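Local atomic coordinates of oligopeptide-binding protein oppA (Lactococcus lactis, PDB entry 3DRF), a protein that captures extracellular oligopeptides in a voluminous cavity that closes like a venus fly-trap and serves their uptake through the OppABCDF ABC transporter. Residues Gly32-Val37 and Lys249-Thr254; Asp70-Thr75 and Glu192-Tyr197; Ala127-Gly132 and Asp148-Lys153; Val412-Val417 and Lys446-Asn451. One frame throughout, in Å; residues are numbered along the deposited sequence.

The four contacts illustrate how chemistry follows place in a fold. Contacts 1, 2 and 4 are each partly buried, whereas contact 3 is a surface contact. Contact 1 joins two strands of a sheet through a regular ladder of backbone bonds, with polar and apolar residues on its two faces. Contacts 2 and 4 each have a single backbone bridge, with side chains packing round it. Helix 116-127 links contacts 2 and 3, whose nearest atoms are about 6 Å apart: L72 and V194 rest on it, and H150 binds a carbonyl at its end. Contact 4, on the opposite side of the chain's centre from contact 2, has residues that touch the bound peptide.

Contact 1 of 4, residues Gly32-Val37 and Lys249-Thr254; sequences GGNLKV and KLNSIT
N34 OD1 is gripped by two donors from K249-T254. S252 OG donates to N34 OD1 at 2.7 Å, tilted a little from the carbonyl plane. N251 ND2 sends a nearly straight bond of 3.0 Å to N34 OD1, in the carbonyl plane and on a lone pair. N34 and N251 lie side by side and point the same way, yet their amide planes stand 86° apart. S252 can reach N34 because its chi1 of 76° sets OG between its backbone N and carbonyl carbon; OG also accepts from a water that donates to L35 O as well. An alanine here would remove one of the two donors to N34 OD1 and one acceptor of that water, and the N34 amide would probably be freer to turn. Around L35 and I253 the contact is apolar: L35 CB meets L250 CD1 at 3.9 Å, and V37 CG2 runs alongside I253 CG2 at 3.8 Å. Behind the side chains stands the backbone. G33 O receives both N251 N and S252 N, then L35 N bonds to S252 O, T254 N to L35 O, and V37 N to T254 O at 2.9 Å. Further out, K36 is held by D273 and S270, and I253 by Y237. L35 thus bonds to the residues flanking I253, the signature of parallel strands, here 34-40 and 252-258 in a mixed five-stranded sheet.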
loop_
_atom_site.group_PDB
_atom_site.type_symbol
_atom_site.label_atom_id
_atom_site.label_comp_id
_atom_site.label_asym_id
_atom_site.label_seq_id
_atom_site.Cartn_x
_atom_site.Cartn_y
_atom_site.Cartn_z
ATOM N N GLY A 32 -29.464 3.664 18.172
ATOM C CA GLY A 32 -28.205 4.369 18.231
ATOM C C GLY A 32 -27.999 5.538 17.237
ATOM O O GLY A 32 -28.844 5.924 16.502
ATOM N N GLY A 33 -26.815 6.117 17.282
ATOM C CA GLY A 33 -26.531 7.343 16.575
ATOM C C GLY A 33 -26.186 7.214 15.098
ATOM O O GLY A 33 -26.145 6.133 14.555
ATOM N N ASN A 34 -25.926 8.356 14.500
ATOM C CA ASN A 34 -25.603 8.457 13.077
ATOM C C ASN A 34 -24.278 9.184 12.933
ATOM O O ASN A 34 -24.207 10.356 13.059
ATOM C CB ASN A 34 -26.745 9.177 12.332
ATOM C CG ASN A 34 -28.069 8.377 12.450
ATOM O OD1 ASN A 34 -28.223 7.323 11.911
ATOM N ND2 ASN A 34 -28.988 8.887 13.207
ATOM N N LEU A 35 -23.245 8.411 12.663
ATOM C CA LEU A 35 -21.874 8.920 12.649
ATOM C C LEU A 35 -21.519 9.453 11.274
ATOM O O LEU A 35 -21.935 8.921 10.300
ATOM C CB LEU A 35 -20.920 7.765 13.039
ATOM C CG LEU A 35 -19.422 8.102 13.232
ATOM C CD1 LEU A 35 -19.245 8.782 14.586
ATOM C CD2 LEU A 35 -18.632 6.811 13.227
ATOM N N LYS A 36 -20.740 10.502 11.253
ATOM C CA LYS A 36 -20.289 11.105 10.010
ATOM C C LYS A 36 -18.762 11.055 9.956
ATOM O O LYS A 36 -18.112 11.655 10.772
ATOM C CB LYS A 36 -20.741 12.575 9.924
ATOM C CG LYS A 36 -22.311 12.689 9.775
ATOM C CD LYS A 36 -22.643 14.085 9.483
ATOM C CE LYS A 36 -22.305 14.786 10.733
ATOM N NZ LYS A 36 -22.704 16.277 10.673
ATOM N N VAL A 37 -18.216 10.349 8.979
ATOM C CA VAL A 37 -16.781 10.170 8.814
ATOM C C VAL A 37 -16.364 10.632 7.427
ATOM O O VAL A 37 -17.082 10.504 6.496
ATOM C CB VAL A 37 -16.400 8.648 8.980
ATOM C CG1 VAL A 37 -14.877 8.467 9.082
ATOM C CG2 VAL A 37 -17.042 8.047 10.225
ATOM N N LYS A 249 -23.553 -0.550 17.804
ATOM C CA LYS A 249 -24.349 0.388 18.605
ATOM C C LYS A 249 -25.011 1.415 17.680
ATOM O O LYS A 249 -26.123 1.836 17.945
ATOM C CB LYS A 249 -23.420 1.071 19.615
ATOM C CG LYS A 249 -22.812 0.130 20.708
ATOM C CD LYS A 249 -21.934 0.950 21.744
ATOM C CE LYS A 249 -21.187 0.063 22.718
ATOM N NZ LYS A 249 -22.101 -0.490 23.724
ATOM N N LEU A 250 -24.368 1.817 16.608
ATOM C CA LEU A 250 -24.849 2.863 15.711
ATOM C C LEU A 250 -25.986 2.435 14.798
ATOM O O LEU A 250 -26.090 1.292 14.499
ATOM C CB LEU A 250 -23.738 3.435 14.823
ATOM C CG LEU A 250 -22.566 4.136 15.529
ATOM C CD1 LEU A 250 -21.343 4.224 14.601
ATOM C CD2 LEU A 250 -22.914 5.576 15.988
ATOM N N ASN A 251 -26.846 3.390 14.474
ATOM C CA ASN A 251 -27.835 3.247 13.423
ATOM C C ASN A 251 -27.257 3.394 12.027
ATOM O O ASN A 251 -27.690 2.706 11.157
ATOM C CB ASN A 251 -28.977 4.262 13.647
ATOM C CG ASN A 251 -30.109 4.120 12.641
ATOM O OD1 ASN A 251 -30.771 3.128 12.593
ATOM N ND2 ASN A 251 -30.259 5.095 11.836
ATOM N N SER A 252 -26.312 4.309 11.811
ATOM C CA SER A 252 -25.744 4.460 10.468
ATOM C C SER A 252 -24.379 5.111 10.569
ATOM O O SER A 252 -24.048 5.685 11.560
ATOM C CB SER A 252 -26.649 5.277 9.559
ATOM O OG SER A 252 -26.565 6.660 9.856
ATOM N N ILE A 253 -23.626 4.982 9.495
ATOM C CA ILE A 253 -22.386 5.717 9.268
ATOM C C ILE A 253 -22.350 6.249 7.853
ATOM O O ILE A 253 -22.560 5.485 6.968
ATOM C CB ILE A 253 -21.110 4.811 9.461
ATOM C CG1 ILE A 253 -21.071 4.175 10.844
ATOM C CG2 ILE A 253 -19.798 5.660 9.177
ATOM C CD1 ILE A 253 -20.086 2.956 10.992
ATOM N N THR A 254 -22.067 7.525 7.654
ATOM C CA THR A 254 -21.816 8.043 6.318
ATOM C C THR A 254 -20.284 8.216 6.218
ATOM O O THR A 254 -19.612 8.613 7.163
ATOM C CB THR A 254 -22.583 9.346 6.069
ATOM O OG1 THR A 254 -22.132 10.339 7.003
ATOM C CG2 THR A 254 -24.064 9.068 6.235
HETATM O O HOH W 1 -24.751 8.873 9.481
HETATM O O HOH W 2 -19.893 11.680 6.457
#

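Contact 2 of 4, residues Asp70-Thr75 and Glu192-Tyr197; sequences DGLFFT and ETVAPY
F73 and E192 cross at about a right angle, the stem of the glutamate running past the rim of the ring. E192 CG lies in the ring plane, 3.8 Å from F73 CD2, and the carboxylate is turned 48° from the ring. A face of the same ring is covered from within its own segment by L72 CB, which sits over the centre. F73 is swung toward the glutamate by a chi1 of -53°, CG being anti to the carbonyl carbon. The carboxylate itself is held elsewhere, OE1 by S185 and OE2 by G186, while a water donates to E192 OE1 and accepts from F73 N.

Between these groups the backbones make a single beta bridge, G71 with T193, which ties the loop leading into strand 74-75 to the loop between strand 170-174 and helix 197-200; the touching parts run 142° apart. L72 N donates to E192 O at 2.8 Å, approaching nearly along the C=O axis; the bond from V194 N to D70 O, at 3.3 Å, is weak. D70 O is also approached by T193 CA at 3.1 Å in a CA-H...O contact.

L72 and V194 again meet at about a right angle, with L72 CD2 4.0 Å from V194 CG1, and both side chains rest on Y119 of helix 116-127. The other branch, V194 CG2, lies 3.9 Å from D70 CB. Beyond CB, the aspartate turns its OD1 to T221.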
loop_
_atom_site.group_PDB
_atom_site.type_symbol
_atom_site.label_atom_id
_atom_site.label_comp_id
_atom_site.label_asym_id
_atom_site.label_seq_id
_atom_site.Cartn_x
_atom_site.Cartn_y
_atom_site.Cartn_z
ATOM N N ASP A 70 -13.540 -7.393 3.169
ATOM C CA ASP A 70 -13.878 -8.746 3.622
ATOM C C ASP A 70 -12.674 -9.570 4.126
ATOM O O ASP A 70 -12.467 -10.699 3.830
ATOM C CB ASP A 70 -14.751 -9.461 2.563
ATOM C CG ASP A 70 -16.048 -8.697 2.323
ATOM O OD1 ASP A 70 -16.609 -8.255 3.334
ATOM O OD2 ASP A 70 -16.422 -8.557 1.200
ATOM N N GLY A 71 -11.930 -8.877 4.960
ATOM C CA GLY A 71 -10.868 -9.494 5.738
ATOM C C GLY A 71 -11.399 -10.545 6.697
ATOM O O GLY A 71 -12.487 -10.394 7.253
ATOM N N LEU A 72 -10.636 -11.620 6.874
ATOM C CA LEU A 72 -11.095 -12.801 7.630
ATOM C C LEU A 72 -10.577 -12.952 9.067
ATOM O O LEU A 72 -11.232 -13.526 9.856
ATOM C CB LEU A 72 -10.691 -14.086 6.866
ATOM C CG LEU A 72 -11.458 -14.351 5.578
ATOM C CD1 LEU A 72 -10.858 -15.558 4.921
ATOM C CD2 LEU A 72 -13.011 -14.563 5.877
ATOM N N PHE A 73 -9.357 -12.485 9.308
ATOM C CA PHE A 73 -8.641 -12.888 10.548
ATOM C C PHE A 73 -8.481 -11.760 11.558
ATOM O O PHE A 73 -8.222 -10.645 11.219
ATOM C CB PHE A 73 -7.257 -13.435 10.181
ATOM C CG PHE A 73 -7.291 -14.543 9.146
ATOM C CD1 PHE A 73 -7.945 -15.726 9.422
ATOM C CD2 PHE A 73 -6.659 -14.381 7.924
ATOM C CE1 PHE A 73 -8.019 -16.766 8.465
ATOM C CE2 PHE A 73 -6.721 -15.415 6.943
ATOM C CZ PHE A 73 -7.417 -16.612 7.217
ATOM N N PHE A 74 -8.574 -12.109 12.821
ATOM C CA PHE A 74 -8.238 -11.196 13.897
ATOM C C PHE A 74 -6.760 -11.377 14.218
ATOM O O PHE A 74 -6.190 -12.391 13.925
ATOM C CB PHE A 74 -9.078 -11.510 15.156
ATOM C CG PHE A 74 -10.525 -10.950 15.142
ATOM C CD1 PHE A 74 -11.019 -10.282 14.066
ATOM C CD2 PHE A 74 -11.343 -11.112 16.251
ATOM C CE1 PHE A 74 -12.324 -9.763 14.081
ATOM C CE2 PHE A 74 -12.663 -10.596 16.250
ATOM C CZ PHE A 74 -13.108 -9.966 15.162
ATOM N N THR A 75 -6.205 -10.340 14.830
ATOM C CA THR A 75 -4.811 -10.349 15.302
ATOM C C THR A 75 -4.703 -9.702 16.655
ATOM O O THR A 75 -5.596 -9.057 17.093
ATOM C CB THR A 75 -3.807 -9.595 14.356
ATOM O OG1 THR A 75 -4.018 -8.177 14.470
ATOM C CG2 THR A 75 -3.953 -10.027 12.861
ATOM N N GLU A 192 -6.186 -13.156 2.653
ATOM C CA GLU A 192 -6.965 -13.016 3.895
ATOM C C GLU A 192 -8.346 -12.475 3.685
ATOM O O GLU A 192 -8.957 -12.050 4.615
ATOM C CB GLU A 192 -6.193 -12.105 4.906
ATOM C CG GLU A 192 -4.727 -12.553 5.176
ATOM C CD GLU A 192 -4.015 -11.698 6.203
ATOM O OE1 GLU A 192 -4.631 -11.202 7.139
ATOM O OE2 GLU A 192 -2.835 -11.572 6.051
ATOM N N THR A 193 -8.828 -12.487 2.445
ATOM C CA THR A 193 -10.178 -11.991 2.117
ATOM C C THR A 193 -10.952 -13.037 1.316
ATOM O O THR A 193 -10.384 -13.918 0.773
ATOM C CB THR A 193 -10.092 -10.663 1.292
ATOM O OG1 THR A 193 -9.403 -10.911 0.054
ATOM C CG2 THR A 193 -9.315 -9.568 2.069
ATOM N N VAL A 194 -12.267 -12.853 1.303
ATOM C CA VAL A 194 -13.211 -13.625 0.468
ATOM C C VAL A 194 -13.890 -12.719 -0.576
ATOM O O VAL A 194 -13.992 -11.566 -0.426
ATOM C CB VAL A 194 -14.321 -14.308 1.360
ATOM C CG1 VAL A 194 -13.751 -15.537 2.071
ATOM C CG2 VAL A 194 -14.947 -13.331 2.381
ATOM N N ALA A 195 -14.296 -13.354 -1.649
ATOM C CA ALA A 195 -15.061 -12.707 -2.742
ATOM C C ALA A 195 -16.311 -13.526 -2.983
ATOM O O ALA A 195 -16.241 -14.745 -2.938
ATOM C CB ALA A 195 -14.188 -12.644 -4.029
ATOM N N PRO A 196 -17.426 -12.860 -3.234
ATOM C CA PRO A 196 -18.718 -13.572 -3.306
ATOM C C PRO A 196 -18.935 -14.248 -4.688
ATOM O O PRO A 196 -19.589 -13.694 -5.569
ATOM C CB PRO A 196 -19.723 -12.455 -3.003
ATOM C CG PRO A 196 -19.026 -11.169 -3.560
ATOM C CD PRO A 196 -17.571 -11.395 -3.195
ATOM N N TYR A 197 -18.399 -15.460 -4.796
ATOM C CA TYR A 197 -18.396 -16.173 -6.082
ATOM C C TYR A 197 -19.804 -16.394 -6.684
ATOM O O TYR A 197 -19.992 -16.140 -7.808
ATOM C CB TYR A 197 -17.624 -17.490 -5.952
ATOM C CG TYR A 197 -17.726 -18.339 -7.204
ATOM C CD1 TYR A 197 -17.028 -18.011 -8.345
ATOM C CD2 TYR A 197 -18.568 -19.440 -7.239
ATOM C CE1 TYR A 197 -17.150 -18.800 -9.492
ATOM C CE2 TYR A 197 -18.676 -20.239 -8.379
ATOM C CZ TYR A 197 -17.975 -19.877 -9.478
ATOM O OH TYR A 197 -18.048 -20.626 -10.654
HETATM O O HOH W 3 -15.199 -9.163 -1.144
HETATM O O HOH W 4 -7.342 -10.658 7.887
#

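Contact 3 of 4, residues Ala127-Gly132 and Asp148-Lys153; sequences ANPAYG and DYHTGK
H150 crosses to the end of helix 116-127 with its imidazole aimed at the carbonyl of A127. Starting at the base, H150 CB lies 3.7 Å from A127 O. The next atom, CG, is anti to the backbone N (chi1 177°), which carries the ring toward that oxygen. H150 ND1 then donates to A127 O over 2.7 Å, with the oxygen close to the ring plane and the donor tilted modestly from the carbonyl plane. One atom further, H150 CE1 comes within 4.2 Å of P129 CG. At the tip, NE2 is hydrogen-bonded to S317, and the ring stacks on W136. With a leucine in its place, A127 O would lose this donor and S317 its hydrogen-bond partner on the ring, and the join between the two helix ends would probably slacken.

Each segment takes in the end of a helix and the chain that leaves it. G152, with positive phi, is the first residue to leave helical angles after helix 146-150, in a Schellman motif. After A127, the N128 side chain forms an Asx turn, OD1 accepting from A130 N at 3.1 Å, before the 3-10 segment 129-131.

Y149 lies beside the histidine in sequence and meets the same helix end differently. Its ring takes A127 CB at the edge, in plane, 3.9 Å from CD2. Y149 OH, Y131 OH and N128 ND2 share one water, which accepts from N128 ND2 at 3.0 Å.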
loop_
_atom_site.group_PDB
_atom_site.type_symbol
_atom_site.label_atom_id
_atom_site.label_comp_id
_atom_site.label_asym_id
_atom_site.label_seq_id
_atom_site.Cartn_x
_atom_site.Cartn_y
_atom_site.Cartn_z
ATOM N N ALA A 127 -4.812 -13.834 -9.715
ATOM C CA ALA A 127 -3.964 -14.709 -10.577
ATOM C C ALA A 127 -4.414 -14.897 -12.045
ATOM O O ALA A 127 -3.587 -15.107 -12.889
ATOM C CB ALA A 127 -3.770 -16.093 -9.890
ATOM N N ASN A 128 -5.722 -14.858 -12.271
ATOM C CA ASN A 128 -6.211 -14.931 -13.647
ATOM C C ASN A 128 -6.102 -13.525 -14.233
ATOM O O ASN A 128 -6.779 -12.653 -13.782
ATOM C CB ASN A 128 -7.655 -15.425 -13.662
ATOM C CG ASN A 128 -8.205 -15.543 -15.064
ATOM O OD1 ASN A 128 -7.743 -14.969 -16.011
ATOM N ND2 ASN A 128 -9.230 -16.364 -15.140
ATOM N N PRO A 129 -5.255 -13.340 -15.263
ATOM C CA PRO A 129 -5.023 -11.941 -15.742
ATOM C C PRO A 129 -6.243 -11.236 -16.356
ATOM O O PRO A 129 -6.273 -10.061 -16.493
ATOM C CB PRO A 129 -3.938 -12.114 -16.850
ATOM C CG PRO A 129 -3.251 -13.390 -16.505
ATOM C CD PRO A 129 -4.375 -14.288 -16.015
ATOM N N ALA A 130 -7.270 -12.011 -16.697
ATOM C CA ALA A 130 -8.475 -11.428 -17.325
ATOM C C ALA A 130 -9.222 -10.413 -16.431
ATOM O O ALA A 130 -9.876 -9.586 -16.921
ATOM C CB ALA A 130 -9.437 -12.552 -17.839
ATOM N N TYR A 131 -9.084 -10.524 -15.100
ATOM C CA TYR A 131 -9.714 -9.571 -14.157
ATOM C C TYR A 131 -8.965 -8.220 -14.041
ATOM O O TYR A 131 -9.481 -7.309 -13.525
ATOM C CB TYR A 131 -9.884 -10.183 -12.729
ATOM C CG TYR A 131 -10.724 -11.472 -12.670
ATOM C CD1 TYR A 131 -10.081 -12.713 -12.578
ATOM C CD2 TYR A 131 -12.104 -11.438 -12.752
ATOM C CE1 TYR A 131 -10.802 -13.892 -12.542
ATOM C CE2 TYR A 131 -12.874 -12.628 -12.687
ATOM C CZ TYR A 131 -12.214 -13.853 -12.601
ATOM O OH TYR A 131 -12.884 -15.030 -12.564
ATOM N N GLY A 132 -7.720 -8.150 -14.532
ATOM C CA GLY A 132 -6.976 -6.881 -14.563
ATOM C C GLY A 132 -6.259 -6.524 -13.251
ATOM O O GLY A 132 -5.881 -5.421 -13.093
ATOM N N ASP A 148 1.232 -21.945 -12.447
ATOM C CA ASP A 148 0.740 -22.565 -13.691
ATOM C C ASP A 148 -0.735 -22.111 -13.983
ATOM O O ASP A 148 -1.126 -21.979 -15.098
ATOM C CB ASP A 148 0.822 -24.094 -13.542
ATOM C CG ASP A 148 2.216 -24.651 -13.846
ATOM O OD1 ASP A 148 3.065 -23.987 -14.324
ATOM O OD2 ASP A 148 2.350 -25.815 -13.580
ATOM N N TYR A 149 -1.517 -21.880 -12.929
ATOM C CA TYR A 149 -2.832 -21.258 -13.120
ATOM C C TYR A 149 -2.710 -19.835 -13.695
ATOM O O TYR A 149 -3.325 -19.503 -14.618
ATOM C CB TYR A 149 -3.605 -21.273 -11.797
ATOM C CG TYR A 149 -4.992 -20.633 -11.928
ATOM C CD1 TYR A 149 -6.080 -21.363 -12.442
ATOM C CD2 TYR A 149 -5.208 -19.296 -11.601
ATOM C CE1 TYR A 149 -7.331 -20.780 -12.595
ATOM C CE2 TYR A 149 -6.486 -18.715 -11.758
ATOM C CZ TYR A 149 -7.509 -19.486 -12.230
ATOM O OH TYR A 149 -8.731 -18.886 -12.357
ATOM N N HIS A 150 -1.781 -19.066 -13.163
ATOM C CA HIS A 150 -1.545 -17.653 -13.568
ATOM C C HIS A 150 -1.166 -17.518 -15.052
ATOM O O HIS A 150 -1.543 -16.611 -15.670
ATOM C CB HIS A 150 -0.438 -17.044 -12.675
ATOM C CG HIS A 150 -0.062 -15.630 -13.053
ATOM N ND1 HIS A 150 -0.943 -14.581 -13.056
ATOM C CD2 HIS A 150 1.121 -15.122 -13.445
ATOM C CE1 HIS A 150 -0.325 -13.492 -13.467
ATOM N NE2 HIS A 150 0.938 -13.788 -13.669
ATOM N N THR A 151 -0.400 -18.474 -15.557
ATOM C CA THR A 151 0.002 -18.470 -16.998
ATOM C C THR A 151 -1.049 -19.189 -17.895
ATOM O O THR A 151 -0.869 -19.183 -19.093
ATOM C CB THR A 151 1.338 -19.216 -17.191
ATOM O OG1 THR A 151 1.165 -20.578 -16.783
ATOM C CG2 THR A 151 2.478 -18.541 -16.411
ATOM N N GLY A 152 -2.063 -19.824 -17.326
ATOM C CA GLY A 152 -3.066 -20.531 -18.124
ATOM C C GLY A 152 -2.638 -21.947 -18.478
ATOM O O GLY A 152 -3.372 -22.618 -19.122
ATOM N N LYS A 153 -1.490 -22.387 -18.008
ATOM C CA LYS A 153 -1.117 -23.799 -18.199
ATOM C C LYS A 153 -2.015 -24.756 -17.455
ATOM O O LYS A 153 -2.288 -25.827 -17.936
ATOM C CB LYS A 153 0.338 -23.985 -17.813
ATOM C CG LYS A 153 0.800 -25.407 -17.976
ATOM C CD LYS A 153 2.310 -25.511 -17.790
ATOM C CE LYS A 153 2.788 -26.976 -17.869
ATOM N NZ LYS A 153 4.234 -27.123 -17.705
HETATM O O HOH W 5 -11.205 -17.172 -13.094
#

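Contact 4 of 4, residues Val412-Val417 and Lys446-Asn451; sequences VYAARV and KLMEFN
M448 is bound through both its backbone polar atoms to the residues flanking R416. M448 N donates to A415 O at 2.9 Å, in the carbonyl plane, and V417 N donates to M448 O at 3.0 Å. The second bond is nearly straight at the hydrogen (171°) but reaches the oxygen from above the carbonyl plane. Together they form a single beta bridge between R416 and M448.

One residue on, E449 takes the N-cap position of helix 450-458: its OE2 accepts from N451 N, met from above the carboxylate plane, and also bonds to S43. F450 is the first residue of the helix after this cap. R416 and F450 extend side by side in the same direction, the guanidinium turned 63° from the ring. R416 NH1 lies at the ring edge, in plane, 3.8 Å from F450 CE1, so the approach to this ring is not a cation-pi one; that interaction is made with W453. A bend at chi3 of R416 (-63°) brings the guanidinium round to this place.

Packing fills in behind. L447 CD2 presses on A415 CB at 3.6 Å, and A415 CB in turn sits over the centre of the Y413 ring. L447 CB meets V417 CG2 at 3.9 Å, while M448 CE reaches A414 CB more loosely at 4.3 Å.

R416 and F450 both pack on the backbone of the bound peptide, and R416 NH1 adds a weak hydrogen bond to it. The end of strand 407-414 and the start of helix 450-458 thus meet at the peptide-binding cavity, in the closed state of a venus fly-trap receptor.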
loop_
_atom_site.group_PDB
_atom_site.type_symbol
_atom_site.label_atom_id
_atom_site.label_comp_id
_atom_site.label_asym_id
_atom_site.label_seq_id
_atom_site.Cartn_x
_atom_site.Cartn_y
_atom_site.Cartn_z
ATOM N N VAL A 412 12.535 14.262 -16.244
ATOM C CA VAL A 412 11.141 14.594 -15.965
ATOM C C VAL A 412 10.725 14.034 -14.605
ATOM O O VAL A 412 10.834 12.869 -14.366
ATOM C CB VAL A 412 10.214 14.003 -17.077
ATOM C CG1 VAL A 412 8.746 14.173 -16.675
ATOM C CG2 VAL A 412 10.509 14.641 -18.466
ATOM N N TYR A 413 10.175 14.911 -13.793
ATOM C CA TYR A 413 9.725 14.579 -12.432
ATOM C C TYR A 413 8.202 14.577 -12.394
ATOM O O TYR A 413 7.573 15.613 -12.459
ATOM C CB TYR A 413 10.225 15.650 -11.496
ATOM C CG TYR A 413 9.882 15.562 -9.976
ATOM C CD1 TYR A 413 9.502 14.364 -9.339
ATOM C CD2 TYR A 413 9.984 16.705 -9.172
ATOM C CE1 TYR A 413 9.235 14.350 -7.970
ATOM C CE2 TYR A 413 9.741 16.683 -7.860
ATOM C CZ TYR A 413 9.354 15.490 -7.260
ATOM O OH TYR A 413 9.101 15.425 -5.925
ATOM N N ALA A 414 7.640 13.383 -12.302
ATOM C CA ALA A 414 6.177 13.211 -12.161
ATOM C C ALA A 414 5.737 13.416 -10.673
ATOM O O ALA A 414 5.372 12.497 -9.989
ATOM C CB ALA A 414 5.727 11.811 -12.678
ATOM N N ALA A 415 5.861 14.631 -10.183
ATOM C CA ALA A 415 5.430 14.986 -8.847
ATOM C C ALA A 415 3.897 14.976 -8.808
ATOM O O ALA A 415 3.215 15.263 -9.766
ATOM C CB ALA A 415 5.995 16.363 -8.459
ATOM N N ARG A 416 3.405 14.612 -7.635
ATOM C CA ARG A 416 1.975 14.434 -7.396
ATOM C C ARG A 416 1.310 15.629 -6.690
ATOM O O ARG A 416 1.922 16.344 -5.963
ATOM C CB ARG A 416 1.761 13.171 -6.547
ATOM C CG ARG A 416 2.408 11.895 -7.144
ATOM C CD ARG A 416 1.903 10.634 -6.458
ATOM N NE ARG A 416 2.253 10.627 -5.072
ATOM C CZ ARG A 416 1.954 9.643 -4.260
ATOM N NH1 ARG A 416 1.273 8.631 -4.687
ATOM N NH2 ARG A 416 2.258 9.736 -3.010
ATOM N N VAL A 417 0.014 15.770 -6.945
ATOM C CA VAL A 417 -0.823 16.711 -6.235
ATOM C C VAL A 417 -0.730 16.318 -4.760
ATOM O O VAL A 417 -0.651 15.179 -4.439
ATOM C CB VAL A 417 -2.297 16.571 -6.762
ATOM C CG1 VAL A 417 -3.347 17.282 -5.824
ATOM C CG2 VAL A 417 -2.368 17.179 -8.171
ATOM N N LYS A 446 3.062 20.495 -14.553
ATOM C CA LYS A 446 2.168 20.585 -13.405
ATOM C C LYS A 446 2.267 19.334 -12.533
ATOM O O LYS A 446 2.842 18.385 -12.900
ATOM C CB LYS A 446 0.728 20.679 -13.940
ATOM C CG LYS A 446 0.322 19.521 -14.755
ATOM C CD LYS A 446 -1.153 19.748 -15.120
ATOM C CE LYS A 446 -1.797 18.520 -15.366
ATOM N NZ LYS A 446 -1.971 17.606 -14.268
ATOM N N LEU A 447 1.615 19.389 -11.396
ATOM C CA LEU A 447 1.491 18.228 -10.502
ATOM C C LEU A 447 0.441 17.264 -11.013
ATOM O O LEU A 447 -0.526 17.638 -11.554
ATOM C CB LEU A 447 1.142 18.720 -9.096
ATOM C CG LEU A 447 2.153 19.656 -8.418
ATOM C CD1 LEU A 447 1.601 19.981 -6.975
ATOM C CD2 LEU A 447 3.526 19.022 -8.374
ATOM N N MET A 448 0.651 15.986 -10.781
ATOM C CA MET A 448 -0.200 14.945 -11.357
ATOM C C MET A 448 -1.283 14.503 -10.372
ATOM O O MET A 448 -1.006 14.196 -9.251
ATOM C CB MET A 448 0.689 13.738 -11.741
ATOM C CG MET A 448 -0.073 12.692 -12.600
ATOM S SD MET A 448 0.986 11.382 -13.241
ATOM C CE MET A 448 1.885 12.291 -14.511
ATOM N N GLU A 449 -2.511 14.466 -10.841
ATOM C CA GLU A 449 -3.673 13.980 -10.047
ATOM C C GLU A 449 -3.484 12.474 -9.666
ATOM O O GLU A 449 -2.964 11.691 -10.421
ATOM C CB GLU A 449 -4.965 14.192 -10.881
ATOM C CG GLU A 449 -6.278 13.803 -10.154
ATOM C CD GLU A 449 -6.675 12.346 -10.342
ATOM O OE1 GLU A 449 -6.354 11.780 -11.376
ATOM O OE2 GLU A 449 -7.308 11.837 -9.450
ATOM N N PHE A 450 -3.902 12.153 -8.463
ATOM C CA PHE A 450 -3.594 10.846 -7.869
ATOM C C PHE A 450 -4.102 9.599 -8.649
ATOM O O PHE A 450 -3.355 8.725 -8.912
ATOM C CB PHE A 450 -4.063 10.791 -6.421
ATOM C CG PHE A 450 -3.825 9.436 -5.757
ATOM C CD1 PHE A 450 -2.548 8.981 -5.416
ATOM C CD2 PHE A 450 -4.885 8.622 -5.480
ATOM C CE1 PHE A 450 -2.382 7.716 -4.792
ATOM C CE2 PHE A 450 -4.711 7.394 -4.853
ATOM C CZ PHE A 450 -3.466 6.949 -4.520
ATOM N N ASN A 451 -5.385 9.585 -9.013
ATOM C CA ASN A 451 -5.915 8.430 -9.746
ATOM C C ASN A 451 -5.195 8.262 -11.101
ATOM O O ASN A 451 -4.885 7.176 -11.456
ATOM C CB ASN A 451 -7.460 8.527 -9.921
ATOM C CG ASN A 451 -8.234 8.427 -8.603
ATOM O OD1 ASN A 451 -7.806 7.853 -7.645
ATOM N ND2 ASN A 451 -9.412 9.022 -8.601
HETATM O O HOH W 6 4.117 16.011 -12.360
#